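Local coordinates for protein BfpC (Escherichia coli, PDB 3VHJ) that probably helps assemble type IV pili at the bacterial inner membrane, this chain being the cytoplasmic N-terminal domain of an essential pilus biogenesis protein, at residues A[20-25]-A[57-62]; A[71-76]-A[159-164]; A[87-92]-A[135-140]. The protein carries 1 engineered substitution. All blocks are in the same frame, centred on the assembly; numbering follows the deposited sequence.

Contact 1 (A[20-25]-A[57-62]); sequences LLWGSS and QFAVGD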
loop_
_atom_site.group_PDB
_atom_site.type_symbol
_atom_site.label_atom_id
_atom_site.label_comp_id
_atom_site.label_asym_id
_atom_site.label_seq_id
_atom_site.Cartn_x
_atom_site.Cartn_y
_atom_site.Cartn_z
ATOM N N LEU A 20 -0.211 5.413 1.089
ATOM C CA LEU A 20 -0.844 5.774 2.350
ATOM C C LEU A 20 0.116 5.428 3.481
ATOM O O LEU A 20 1.056 4.661 3.289
ATOM C CB LEU A 20 -2.140 4.984 2.535
ATOM C CG LEU A 20 -3.255 5.271 1.528
ATOM C CD1 LEU A 20 -4.129 4.050 1.386
ATOM C CD2 LEU A 20 -4.064 6.468 1.989
ATOM N N LEU A 21 -0.105 6.010 4.652
ATOM C CA LEU A 21 0.727 5.713 5.810
ATOM C C LEU A 21 -0.000 4.613 6.566
ATOM O O LEU A 21 -1.064 4.853 7.125
ATOM C CB LEU A 21 0.859 6.939 6.713
ATOM C CG LEU A 21 1.647 6.754 8.017
ATOM C CD1 LEU A 21 3.084 6.360 7.705
ATOM C CD2 LEU A 21 1.617 8.052 8.811
ATOM N N TRP A 22 0.575 3.415 6.581
ATOM C CA TRP A 22 -0.043 2.285 7.251
ATOM C C TRP A 22 0.543 2.015 8.620
ATOM O O TRP A 22 1.740 2.180 8.843
ATOM C CB TRP A 22 0.092 1.017 6.405
ATOM C CG TRP A 22 -0.668 1.063 5.118
ATOM C CD1 TRP A 22 -0.259 1.618 3.938
ATOM C CD2 TRP A 22 -1.980 0.552 4.888
ATOM N NE1 TRP A 22 -1.238 1.482 2.985
ATOM C CE2 TRP A 22 -2.307 0.828 3.543
ATOM C CE3 TRP A 22 -2.915 -0.118 5.691
ATOM C CZ2 TRP A 22 -3.534 0.462 2.980
ATOM C CZ3 TRP A 22 -4.133 -0.481 5.134
ATOM C CH2 TRP A 22 -4.432 -0.191 3.789
ATOM N N GLY A 23 -0.315 1.571 9.528
ATOM C CA GLY A 23 0.134 1.264 10.868
ATOM C C GLY A 23 -0.834 0.349 11.588
ATOM O O GLY A 23 -1.951 0.101 11.131
ATOM N N SER A 24 -0.376 -0.179 12.712
ATOM C CA SER A 24 -1.189 -1.049 13.543
ATOM C C SER A 24 -0.774 -0.753 14.975
ATOM O O SER A 24 0.336 -0.279 15.225
ATOM C CB SER A 24 -0.955 -2.524 13.195
ATOM O OG SER A 24 0.417 -2.871 13.263
ATOM N N SER A 25 -1.672 -1.001 15.914
ATOM C CA SER A 25 -1.368 -0.737 17.311
ATOM C C SER A 25 -0.448 -1.810 17.858
ATOM O O SER A 25 -0.355 -2.903 17.306
ATOM C CB SER A 25 -2.644 -0.722 18.136
ATOM O OG SER A 25 -3.197 -2.017 18.193
ATOM N N GLN A 57 -5.408 -3.114 11.207
ATOM C CA GLN A 57 -4.434 -2.099 10.858
ATOM C C GLN A 57 -5.185 -0.950 10.200
ATOM O O GLN A 57 -6.374 -1.058 9.888
ATOM C CB GLN A 57 -3.369 -2.670 9.916
ATOM C CG GLN A 57 -3.867 -3.047 8.533
ATOM C CD GLN A 57 -2.824 -3.813 7.742
ATOM O OE1 GLN A 57 -1.694 -3.358 7.582
ATOM N NE2 GLN A 57 -3.201 -4.986 7.246
ATOM N N PHE A 58 -4.495 0.158 9.988
ATOM C CA PHE A 58 -5.145 1.316 9.407
ATOM C C PHE A 58 -4.249 2.062 8.434
ATOM O O PHE A 58 -3.029 1.913 8.447
ATOM C CB PHE A 58 -5.564 2.253 10.534
ATOM C CG PHE A 58 -4.457 2.542 11.503
ATOM C CD1 PHE A 58 -3.484 3.491 11.207
ATOM C CD2 PHE A 58 -4.356 1.824 12.693
ATOM C CE1 PHE A 58 -2.423 3.721 12.086
ATOM C CE2 PHE A 58 -3.304 2.043 13.577
ATOM C CZ PHE A 58 -2.334 2.995 13.272
ATOM N N ALA A 59 -4.879 2.862 7.587
ATOM C CA ALA A 59 -4.162 3.667 6.615
ATOM C C ALA A 59 -4.556 5.123 6.835
ATOM O O ALA A 59 -5.716 5.423 7.111
ATOM C CB ALA A 59 -4.528 3.231 5.199
ATOM N N VAL A 60 -3.587 6.024 6.736
ATOM C CA VAL A 60 -3.864 7.449 6.888
ATOM C C VAL A 60 -3.528 8.111 5.556
ATOM O O VAL A 60 -2.431 7.930 5.030
ATOM C CB VAL A 60 -3.023 8.073 8.028
ATOM C CG1 VAL A 60 -3.128 9.594 7.993
ATOM C CG2 VAL A 60 -3.542 7.568 9.372
ATOM N N GLY A 61 -4.483 8.861 5.008
ATOM C CA GLY A 61 -4.272 9.516 3.729
ATOM C C GLY A 61 -3.641 10.893 3.798
ATOM O O GLY A 61 -3.588 11.522 4.857
ATOM N N ASP A 62 -3.154 11.357 2.654
ATOM C CA ASP A 62 -2.522 12.669 2.550
ATOM C C ASP A 62 -3.184 13.441 1.419
ATOM O O ASP A 62 -2.926 13.172 0.248
ATOM C CB ASP A 62 -1.034 12.525 2.248
ATOM C CG ASP A 62 -0.325 13.870 2.148
ATOM O OD1 ASP A 62 -1.001 14.920 2.235
ATOM O OD2 ASP A 62 0.909 13.870 1.979
#
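The methyl CB of Ala59 sits over one face of the Trp22 ring, 3.4 Å from the centroid of its six-membered ring and 2° off the ring normal, a textbook CH-pi contact. On the other side of the sheet the Phe58 ring takes backbone instead: Gly23 O lies 3.2 Å above its plane, over the centre, and Gly23 CA adds a CH-pi contact. Both belong to one antiparallel strand pair, 21-23 against 57-60, in which 21-23 is the outermost strand of a four-stranded sheet.

The faces follow from the register. Trp22 and Ala59 form a non-hydrogen-bonded pair and share a face with their side chains; Leu21-Val60 and Gly23-Phe58 are the hydrogen-bonded pairs flanking it, and Leu21, Phe58 and Val60 turn to the other face, toward helix 31-42. Phe58 has chi1 50°, with CG between the backbone N and the carbonyl carbon, and this folds the ring back across Gly23. A CB on Gly23 would sit tight against Phe58 CE1, about 3.0 Å away, and its absence probably helps the ring lie this close.

The pyrrole N-H of Trp22 is held as well: NE1 bonds to Asp110 OD2, which also takes Leu20 N. Gln57 NE2 donates to Gly105 O and OE1 accepts from Val107 N, tying the strand to the start of strand 107-113 and the loop before it.

Leu20 closes the far end: CD1 meets Ala59 CB at 3.9 Å and CD2 reaches Gly61 CA at 3.5 Å. Beside it, Leu21 N donates to Val60 O at 3.0 Å, the N-H...O angle an almost straight 176°.

Contact 2 (A[71-76]-A[159-164]); sequences QVTLLS and KKLKEK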
loop_
_atom_site.group_PDB
_atom_site.type_symbol
_atom_site.label_atom_id
_atom_site.label_comp_id
_atom_site.label_asym_id
_atom_site.label_seq_id
_atom_site.Cartn_x
_atom_site.Cartn_y
_atom_site.Cartn_z
ATOM N N GLN A 71 -12.045 7.041 -1.916
ATOM C CA GLN A 71 -11.119 6.282 -2.752
ATOM C C GLN A 71 -10.819 4.943 -2.107
ATOM O O GLN A 71 -10.618 4.859 -0.894
ATOM C CB GLN A 71 -9.799 7.035 -2.948
ATOM C CG GLN A 71 -9.932 8.350 -3.677
ATOM C CD GLN A 71 -8.658 9.165 -3.615
ATOM O OE1 GLN A 71 -7.830 8.971 -2.727
ATOM N NE2 GLN A 71 -8.505 10.099 -4.545
ATOM N N VAL A 72 -10.805 3.892 -2.918
ATOM C CA VAL A 72 -10.488 2.558 -2.425
ATOM C C VAL A 72 -8.972 2.470 -2.324
ATOM O O VAL A 72 -8.269 2.804 -3.280
ATOM C CB VAL A 72 -10.960 1.461 -3.404
ATOM C CG1 VAL A 72 -10.586 0.084 -2.863
ATOM C CG2 VAL A 72 -12.466 1.574 -3.626
ATOM N N THR A 73 -8.463 2.036 -1.175
ATOM C CA THR A 73 -7.022 1.909 -1.013
ATOM C C THR A 73 -6.598 0.613 -1.700
ATOM O O THR A 73 -7.223 -0.442 -1.524
ATOM C CB THR A 73 -6.610 1.879 0.472
ATOM O OG1 THR A 73 -7.042 0.653 1.072
ATOM C CG2 THR A 73 -7.242 3.058 1.218
ATOM N N LEU A 74 -5.544 0.707 -2.501
ATOM C CA LEU A 74 -5.048 -0.440 -3.242
ATOM C C LEU A 74 -4.706 -1.631 -2.357
ATOM O O LEU A 74 -5.175 -2.741 -2.597
ATOM C CB LEU A 74 -3.813 -0.048 -4.058
ATOM C CG LEU A 74 -3.158 -1.217 -4.801
ATOM C CD1 LEU A 74 -4.149 -1.791 -5.806
ATOM C CD2 LEU A 74 -1.889 -0.753 -5.492
ATOM N N LEU A 75 -3.897 -1.401 -1.329
ATOM C CA LEU A 75 -3.492 -2.497 -0.464
ATOM C C LEU A 75 -4.644 -3.246 0.189
ATOM O O LEU A 75 -4.538 -4.448 0.426
ATOM C CB LEU A 75 -2.496 -2.007 0.590
ATOM C CG LEU A 75 -1.019 -2.053 0.154
ATOM C CD1 LEU A 75 -0.568 -3.515 0.041
ATOM C CD2 LEU A 75 -0.838 -1.340 -1.189
ATOM N N SER A 76 -5.744 -2.559 0.475
ATOM C CA SER A 76 -6.888 -3.233 1.091
ATOM C C SER A 76 -7.582 -4.130 0.072
ATOM O O SER A 76 -8.214 -5.126 0.435
ATOM C CB SER A 76 -7.903 -2.219 1.621
ATOM O OG SER A 76 -8.604 -1.579 0.565
ATOM N N LYS A 159 -11.404 -1.283 0.863
ATOM C CA LYS A 159 -12.032 -0.392 1.825
ATOM C C LYS A 159 -11.736 1.031 1.367
ATOM O O LYS A 159 -10.618 1.339 0.946
ATOM C CB LYS A 159 -11.454 -0.621 3.224
ATOM C CG LYS A 159 -11.596 -2.048 3.753
ATOM C CD LYS A 159 -13.051 -2.417 4.015
ATOM C CE LYS A 159 -13.665 -1.549 5.113
ATOM N NZ LYS A 159 -12.959 -1.707 6.418
ATOM N N LYS A 160 -12.737 1.895 1.444
ATOM C CA LYS A 160 -12.581 3.275 1.016
ATOM C C LYS A 160 -12.102 4.206 2.120
ATOM O O LYS A 160 -12.333 3.964 3.308
ATOM C CB LYS A 160 -13.908 3.804 0.470
ATOM C CG LYS A 160 -14.433 3.083 -0.759
ATOM C CD LYS A 160 -15.782 3.665 -1.171
ATOM C CE LYS A 160 -16.282 3.065 -2.473
ATOM N NZ LYS A 160 -16.459 1.594 -2.357
ATOM N N LEU A 161 -11.431 5.281 1.722
ATOM C CA LEU A 161 -10.959 6.266 2.681
ATOM C C LEU A 161 -12.184 6.970 3.259
ATOM O O LEU A 161 -13.115 7.308 2.526
ATOM C CB LEU A 161 -10.055 7.296 1.998
ATOM C CG LEU A 161 -8.674 6.805 1.554
ATOM C CD1 LEU A 161 -7.892 7.947 0.898
ATOM C CD2 LEU A 161 -7.921 6.287 2.763
ATOM N N LYS A 162 -12.188 7.161 4.572
ATOM C CA LYS A 162 -13.282 7.847 5.250
ATOM C C LYS A 162 -12.687 9.154 5.751
ATOM O O LYS A 162 -11.470 9.281 5.851
ATOM C CB LYS A 162 -13.802 7.002 6.419
ATOM C CG LYS A 162 -14.347 5.640 5.983
ATOM C CD LYS A 162 -14.685 4.731 7.157
ATOM C CE LYS A 162 -15.984 5.130 7.849
ATOM N NZ LYS A 162 -15.906 6.462 8.505
ATOM N N GLU A 163 -13.532 10.126 6.070
ATOM C CA GLU A 163 -13.020 11.405 6.531
ATOM C C GLU A 163 -13.493 11.779 7.931
ATOM O O GLU A 163 -14.600 11.427 8.335
ATOM C CB GLU A 163 -13.405 12.489 5.523
ATOM C CG GLU A 163 -12.830 13.864 5.805
ATOM C CD GLU A 163 -12.716 14.698 4.542
ATOM O OE1 GLU A 163 -13.609 14.595 3.676
ATOM O OE2 GLU A 163 -11.736 15.462 4.417
ATOM N N LYS A 164 -12.628 12.486 8.657
ATOM C CA LYS A 164 -12.884 12.952 10.022
ATOM C C LYS A 164 -12.527 11.902 11.062
ATOM O O LYS A 164 -11.545 12.128 11.800
ATOM C CB LYS A 164 -14.350 13.363 10.186
ATOM C CG LYS A 164 -14.781 14.487 9.258
ATOM C CD LYS A 164 -16.290 14.723 9.302
ATOM C CE LYS A 164 -16.766 15.179 10.675
ATOM N NZ LYS A 164 -16.623 14.118 11.707
HETATM O O HOH W 1 -8.605 0.745 3.000
#
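This is a short backbone bridge reinforced by a serine hydroxyl, joining the weakly bonded strand about 72-73 and the short, weakly bonded helical turn that follows it to the tail of the domain, just ahead of strand 162-163. A single bridge pairs Val72 with Lys160, and the backbone bonds lie on either side of it: Leu161 N donates to Gln71 O at 2.8 Å, and Thr73 N to Lys159 O at 3.1 Å.

Ser76 adds one more bond. Its OG accepts from Lys159 N at 2.8 Å, nearly straight at 171°, while donating to Thr73 O within its own segment. With chi1 72°, OG is tucked between the backbone N and the carbonyl carbon, where it can reach both partners. Without this hydroxyl, as with an alanine here, Lys159 N is likely to lose its acceptor and Thr73 O the donor that OG supplies.

Apolar contacts fill in around these bonds. Thr73 CG2 meets Leu161 CD2 at 3.6 Å, the two side chains passing at a slant, and Val72 CG2 rests on Lys160 CG, part way along that chain. The amine of Lys159 goes elsewhere, to Val49 O on strand 46-52, and Gln71 spends its amide on the 66-68 loop.

A water donates to Lys159 O, 2.9 Å away; its contact with Thr73 OG1 is doubtfully short. Lys159 O therefore takes two hydrogen bonds, and Lys159 N gives one to Ser76 OG: the polar part is made by the tail's main chain, so these bonds probably depend little on the lysine's charge.

Contact 3 (A[87-92]-A[135-140]); sequences GLFPAD and RTYSPS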
loop_
_atom_site.group_PDB
_atom_site.type_symbol
_atom_site.label_atom_id
_atom_site.label_comp_id
_atom_site.label_asym_id
_atom_site.label_seq_id
_atom_site.Cartn_x
_atom_site.Cartn_y
_atom_site.Cartn_z
ATOM N N GLY A 87 6.626 -6.219 -4.218
ATOM C CA GLY A 87 6.839 -6.068 -5.642
ATOM C C GLY A 87 6.928 -4.639 -6.119
ATOM O O GLY A 87 6.488 -3.709 -5.440
ATOM N N LEU A 88 7.533 -4.487 -7.293
ATOM C CA LEU A 88 7.694 -3.208 -7.968
ATOM C C LEU A 88 6.734 -3.348 -9.150
ATOM O O LEU A 88 6.865 -4.275 -9.952
ATOM C CB LEU A 88 9.132 -3.059 -8.465
ATOM C CG LEU A 88 9.462 -1.893 -9.399
ATOM C CD1 LEU A 88 9.231 -0.565 -8.700
ATOM C CD2 LEU A 88 10.919 -2.019 -9.844
ATOM N N PHE A 89 5.769 -2.440 -9.249
ATOM C CA PHE A 89 4.765 -2.516 -10.307
ATOM C C PHE A 89 4.469 -1.183 -10.972
ATOM O O PHE A 89 4.362 -0.159 -10.306
ATOM C CB PHE A 89 3.424 -2.996 -9.744
ATOM C CG PHE A 89 3.459 -4.340 -9.083
ATOM C CD1 PHE A 89 3.290 -5.500 -9.829
ATOM C CD2 PHE A 89 3.571 -4.441 -7.699
ATOM C CE1 PHE A 89 3.218 -6.741 -9.205
ATOM C CE2 PHE A 89 3.503 -5.677 -7.068
ATOM C CZ PHE A 89 3.324 -6.827 -7.819
ATOM N N PRO A 90 4.309 -1.186 -12.302
ATOM C CA PRO A 90 3.998 0.053 -13.017
ATOM C C PRO A 90 2.471 0.149 -13.014
ATOM O O PRO A 90 1.800 -0.845 -13.292
ATOM C CB PRO A 90 4.508 -0.206 -14.440
ATOM C CG PRO A 90 5.240 -1.546 -14.368
ATOM C CD PRO A 90 4.603 -2.278 -13.242
ATOM N N ALA A 91 1.920 1.311 -12.679
ATOM C CA ALA A 91 0.467 1.481 -12.713
ATOM C C ALA A 91 0.172 1.920 -14.145
ATOM O O ALA A 91 1.099 2.090 -14.939
ATOM C CB ALA A 91 0.019 2.551 -11.725
ATOM N N ASP A 92 -1.098 2.116 -14.483
ATOM C CA ASP A 92 -1.444 2.514 -15.844
ATOM C C ASP A 92 -1.313 4.004 -16.117
ATOM O O ASP A 92 -1.385 4.431 -17.270
ATOM C CB ASP A 92 -2.874 2.087 -16.184
ATOM C CG ASP A 92 -3.045 0.587 -16.207
ATOM O OD1 ASP A 92 -2.026 -0.128 -16.246
ATOM O OD2 ASP A 92 -4.203 0.124 -16.198
ATOM N N ARG A 135 6.646 -14.346 -1.947
ATOM C CA ARG A 135 6.679 -14.007 -3.366
ATOM C C ARG A 135 7.194 -12.587 -3.580
ATOM O O ARG A 135 6.899 -11.686 -2.796
ATOM C CB ARG A 135 5.282 -14.119 -3.991
ATOM C CG ARG A 135 4.703 -15.526 -4.064
ATOM C CD ARG A 135 5.635 -16.499 -4.794
ATOM N NE ARG A 135 5.950 -16.109 -6.170
ATOM C CZ ARG A 135 5.094 -16.162 -7.188
ATOM N NH1 ARG A 135 3.852 -16.591 -6.998
ATOM N NH2 ARG A 135 5.484 -15.798 -8.405
ATOM N N THR A 136 7.969 -12.403 -4.647
ATOM C CA THR A 136 8.515 -11.100 -5.005
ATOM C C THR A 136 8.277 -10.885 -6.499
ATOM O O THR A 136 8.549 -11.770 -7.312
ATOM C CB THR A 136 10.033 -11.010 -4.731
ATOM O OG1 THR A 136 10.282 -11.144 -3.324
ATOM C CG2 THR A 136 10.571 -9.672 -5.203
ATOM N N TYR A 137 7.777 -9.703 -6.847
ATOM C CA TYR A 137 7.481 -9.357 -8.232
ATOM C C TYR A 137 8.192 -8.087 -8.680
ATOM O O TYR A 137 8.383 -7.155 -7.895
ATOM C CB TYR A 137 5.977 -9.143 -8.407
ATOM C CG TYR A 137 5.131 -10.269 -7.891
ATOM C CD1 TYR A 137 4.999 -11.452 -8.617
ATOM C CD2 TYR A 137 4.470 -10.163 -6.666
ATOM C CE1 TYR A 137 4.228 -12.503 -8.136
ATOM C CE2 TYR A 137 3.696 -11.210 -6.175
ATOM C CZ TYR A 137 3.582 -12.377 -6.917
ATOM O OH TYR A 137 2.827 -13.422 -6.447
ATOM N N SER A 138 8.574 -8.051 -9.954
ATOM C CA SER A 138 9.228 -6.883 -10.534
ATOM C C SER A 138 9.282 -7.085 -12.046
ATOM O O SER A 138 9.180 -8.208 -12.527
ATOM C CB SER A 138 10.650 -6.712 -9.984
ATOM O OG SER A 138 11.529 -7.702 -10.493
ATOM N N PRO A 139 9.426 -5.995 -12.811
ATOM C CA PRO A 139 9.492 -6.097 -14.273
ATOM C C PRO A 139 10.675 -6.958 -14.731
ATOM O O PRO A 139 11.664 -7.104 -14.014
ATOM C CB PRO A 139 9.625 -4.639 -14.711
ATOM C CG PRO A 139 8.851 -3.907 -13.645
ATOM C CD PRO A 139 9.353 -4.586 -12.388
ATOM N N SER A 140 10.569 -7.522 -15.928
ATOM C CA SER A 140 11.626 -8.373 -16.462
ATOM C C SER A 140 12.987 -7.684 -16.484
ATOM O O SER A 140 14.008 -8.306 -16.186
ATOM C CB SER A 140 11.261 -8.835 -17.873
ATOM O OG SER A 140 10.050 -9.568 -17.862
#
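Phe89, with chi1 -59°, and Tyr137, with chi1 -52°, both carry CG beside the backbone N and anti to the carbonyl carbon, and these torsions bring the end of the first ring against the root of the second. Phe89 CZ touches Tyr137 CB at 3.6 Å and CD2 at 3.7 Å. The ring planes are 38° apart with centroids at 5.9 Å, an oblique pair.

Leu88 swings the other way, CG anti to the backbone N, and this lays CD2 against Pro139 CD at 3.9 Å, the two side chains crossing at about a right angle. Farther along, Pro90 CG and Pro139 CG are a looser 4.4 Å apart.

These side chains flank a parallel bridge between Gly87 and Tyr137, where strand 135-137 forms one border of a mixed four-stranded sheet and 85-90 is its inner neighbour. Helix 116-127 packs against this edge, Phe123 touching Leu88, Thr136 and Ser138, while Trp96 on the next strand meets both prolines.

Leu88 N donates to Tyr137 O at 2.9 Å from above the carbonyl plane. Gly87 CA comes equally near that oxygen, and a CB there would clash with Phe89 CE2.

How the contacts relate
Contacts 1 and 2 are neighbours, centres about 10 Å apart, and meet in a shared apolar patch: Leu20 CD1 lies 3.3 Å from Thr73 CG2, Leu20 CD2 lies 3.9 Å from Leu161 CD2, and Trp22 CZ2 packs on Leu75 CB at 3.6 Å. Both reach the same antiparallel sheet, contact 1 through its outermost strand 21-23 and contact 2 through strand 162-163 at the other border. Contact 3 belongs to a separate mixed sheet, its centre about 22 Å from each of the others and beyond the chain's centre. In sequence it is nested within the loop that contact 2 closes, whereas contact 1 is complete before either begins.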